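Local atomic coordinates of sigma-C capsid protein (Avian reovirus, PDB entry 2VRS), a protein that attaches the virus to host cells as a homotrimeric fibre of the capsid and induces apoptosis of the cell. Residues Ile188-Gly193 against Ala198-Leu203. Numbering follows the deposited sequence.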
loop_
_atom_site.group_PDB
_atom_site.type_symbol
_atom_site.label_atom_id
_atom_site.label_comp_id
_atom_site.label_asym_id
_atom_site.label_seq_id
_atom_site.Cartn_x
_atom_site.Cartn_y
_atom_site.Cartn_z
ATOM N N ILE C 188 22.585 0.821 15.391
ATOM C CA ILE C 188 22.057 -0.357 16.051
ATOM C C ILE C 188 22.780 -0.617 17.379
ATOM O O ILE C 188 23.973 -0.323 17.509
ATOM C CB ILE C 188 22.127 -1.588 15.127
ATOM C CG1 ILE C 188 23.565 -2.017 14.875
ATOM C CG2 ILE C 188 21.351 -1.265 13.825
ATOM C CD1 ILE C 188 23.678 -3.331 14.078
ATOM N N THR C 189 22.044 -1.171 18.338
ATOM C CA THR C 189 22.570 -1.499 19.668
ATOM C C THR C 189 22.367 -3.002 19.898
ATOM O O THR C 189 21.255 -3.523 19.710
ATOM C CB THR C 189 21.776 -0.724 20.726
ATOM O OG1 THR C 189 21.970 0.688 20.519
ATOM C CG2 THR C 189 22.226 -1.142 22.126
ATOM N N PHE C 190 23.423 -3.704 20.297
ATOM C CA PHE C 190 23.314 -5.143 20.505
ATOM C C PHE C 190 24.299 -5.709 21.527
ATOM O O PHE C 190 25.364 -5.117 21.763
ATOM C CB PHE C 190 23.378 -5.887 19.149
ATOM C CG PHE C 190 24.672 -5.704 18.384
ATOM C CD1 PHE C 190 24.815 -4.691 17.439
ATOM C CD2 PHE C 190 25.745 -6.606 18.564
ATOM C CE1 PHE C 190 26.011 -4.550 16.716
ATOM C CE2 PHE C 190 26.940 -6.446 17.860
ATOM C CZ PHE C 190 27.066 -5.438 16.925
ATOM N N PRO C 191 23.924 -6.836 22.171
ATOM C CA PRO C 191 24.807 -7.511 23.107
ATOM C C PRO C 191 26.018 -8.045 22.370
ATOM O O PRO C 191 25.902 -8.484 21.207
ATOM C CB PRO C 191 23.959 -8.711 23.600
ATOM C CG PRO C 191 22.563 -8.368 23.267
ATOM C CD PRO C 191 22.632 -7.560 22.020
ATOM N N THR C 192 27.164 -8.024 23.047
ATOM C CA THR C 192 28.419 -8.527 22.490
ATOM C C THR C 192 28.748 -9.981 22.870
ATOM O O THR C 192 29.740 -10.538 22.363
ATOM C CB THR C 192 29.595 -7.681 22.974
ATOM O OG1 THR C 192 29.672 -7.790 24.408
ATOM C CG2 THR C 192 29.448 -6.213 22.528
ATOM N N GLY C 193 27.931 -10.584 23.737
ATOM C CA GLY C 193 28.092 -11.998 24.100
ATOM C C GLY C 193 29.066 -12.243 25.249
ATOM O O GLY C 193 29.479 -13.382 25.472
ATOM N N ALA C 198 37.440 -7.894 23.838
ATOM C CA ALA C 198 37.212 -9.116 23.091
ATOM C C ALA C 198 37.015 -8.741 21.653
ATOM O O ALA C 198 36.906 -7.561 21.316
ATOM C CB ALA C 198 35.993 -9.842 23.613
ATOM N N ASN C 199 37.008 -9.750 20.798
ATOM C CA ASN C 199 36.889 -9.549 19.375
ATOM C C ASN C 199 35.708 -10.368 18.887
ATOM O O ASN C 199 35.555 -11.534 19.259
ATOM C CB ASN C 199 38.185 -10.004 18.686
ATOM C CG ASN C 199 38.266 -9.577 17.243
ATOM O OD1 ASN C 199 38.215 -10.413 16.336
ATOM N ND2 ASN C 199 38.390 -8.265 17.015
ATOM N N ILE C 200 34.854 -9.727 18.093
ATOM C CA ILE C 200 33.780 -10.424 17.398
ATOM C C ILE C 200 34.007 -10.333 15.884
ATOM O O ILE C 200 34.520 -9.340 15.365
ATOM C CB ILE C 200 32.358 -9.899 17.861
ATOM C CG1 ILE C 200 32.115 -8.470 17.365
ATOM C CG2 ILE C 200 32.203 -10.011 19.395
ATOM C CD1 ILE C 200 30.685 -7.946 17.573
ATOM N N ARG C 201 33.675 -11.395 15.168
ATOM C CA ARG C 201 33.922 -11.412 13.736
ATOM C C ARG C 201 32.752 -12.088 13.064
ATOM O O ARG C 201 31.822 -12.548 13.745
ATOM C CB ARG C 201 35.243 -12.149 13.421
ATOM C CG ARG C 201 35.220 -13.624 13.854
ATOM C CD ARG C 201 36.509 -14.390 13.503
ATOM N NE ARG C 201 36.535 -15.696 14.164
ATOM C CZ ARG C 201 36.225 -16.847 13.595
ATOM N NH1 ARG C 201 35.870 -16.890 12.308
ATOM N NH2 ARG C 201 36.294 -17.962 14.322
ATOM N N SER C 202 32.764 -12.129 11.727
ATOM C CA SER C 202 31.665 -12.756 10.957
ATOM C C SER C 202 30.312 -12.153 11.365
ATOM O O SER C 202 29.326 -12.879 11.611
ATOM C CB SER C 202 31.607 -14.284 11.177
ATOM O OG SER C 202 32.842 -14.885 10.782
ATOM N N LEU C 203 30.295 -10.832 11.472
ATOM C CA LEU C 203 29.073 -10.133 11.884
ATOM C C LEU C 203 28.090 -10.136 10.730
ATOM O O LEU C 203 28.472 -9.885 9.579
ATOM C CB LEU C 203 29.408 -8.682 12.300
ATOM C CG LEU C 203 28.264 -7.728 12.677
ATOM C CD1 LEU C 203 27.523 -8.115 14.006
ATOM C CD2 LEU C 203 28.850 -6.287 12.764
#
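Ile-200 and Leu-203 meet Phe-190 inside the beta-barrel of the C-terminal domain.

Ile-200 makes two touches. With chi1 at 70°, its CG1 is flanked by the N and C atoms of its own main chain, and the extended chain beyond carries CD1 inward. There CD1 reaches the edge of the Phe-190 ring, near the ring plane, at 4.0 Å from CE2. Phe-190 comes from the opposite direction. Its chi1 of 62° tucks CG over the backbone and carries the CE2-CZ end of the ring toward 198-203. The CG2 branch of Ile-200 rests 3.9 Å from Thr-192 O. That carbonyl oxygen accepts a hydrogen bond from Arg-167 NH1, and Thr-192 OG1 is hydrogen-bonded to Ser-126 O.

The chain turns a corner at Ser-202, and Leu-203 then faces the interior. The CD1 methyl of Leu-203 lies 4.0 Å from Phe-190 CZ and approaches the ring obliquely. Thus the far end of the ring meets one methyl from each side of the corner. Along the CD1-CE1 flank, Ile-188 CG1 lies at the ring edge, in its plane.

The core continues with Val-129 against Phe-190, Leu-131 against Leu-203 and Phe-165 against Ile-200. The two segments are not paired as strands: Thr-192 and Ile-200, the nearest CA atoms, are 7.6 Å apart, and the backbone of 188-193 pairs instead with strands 128-134 and 170-180. The direct contact is therefore mainly apolar, consistent with dispersion and burial of hydrocarbon, while hydrogen bonds to other parts of the chain fix the polar groups of Thr-192.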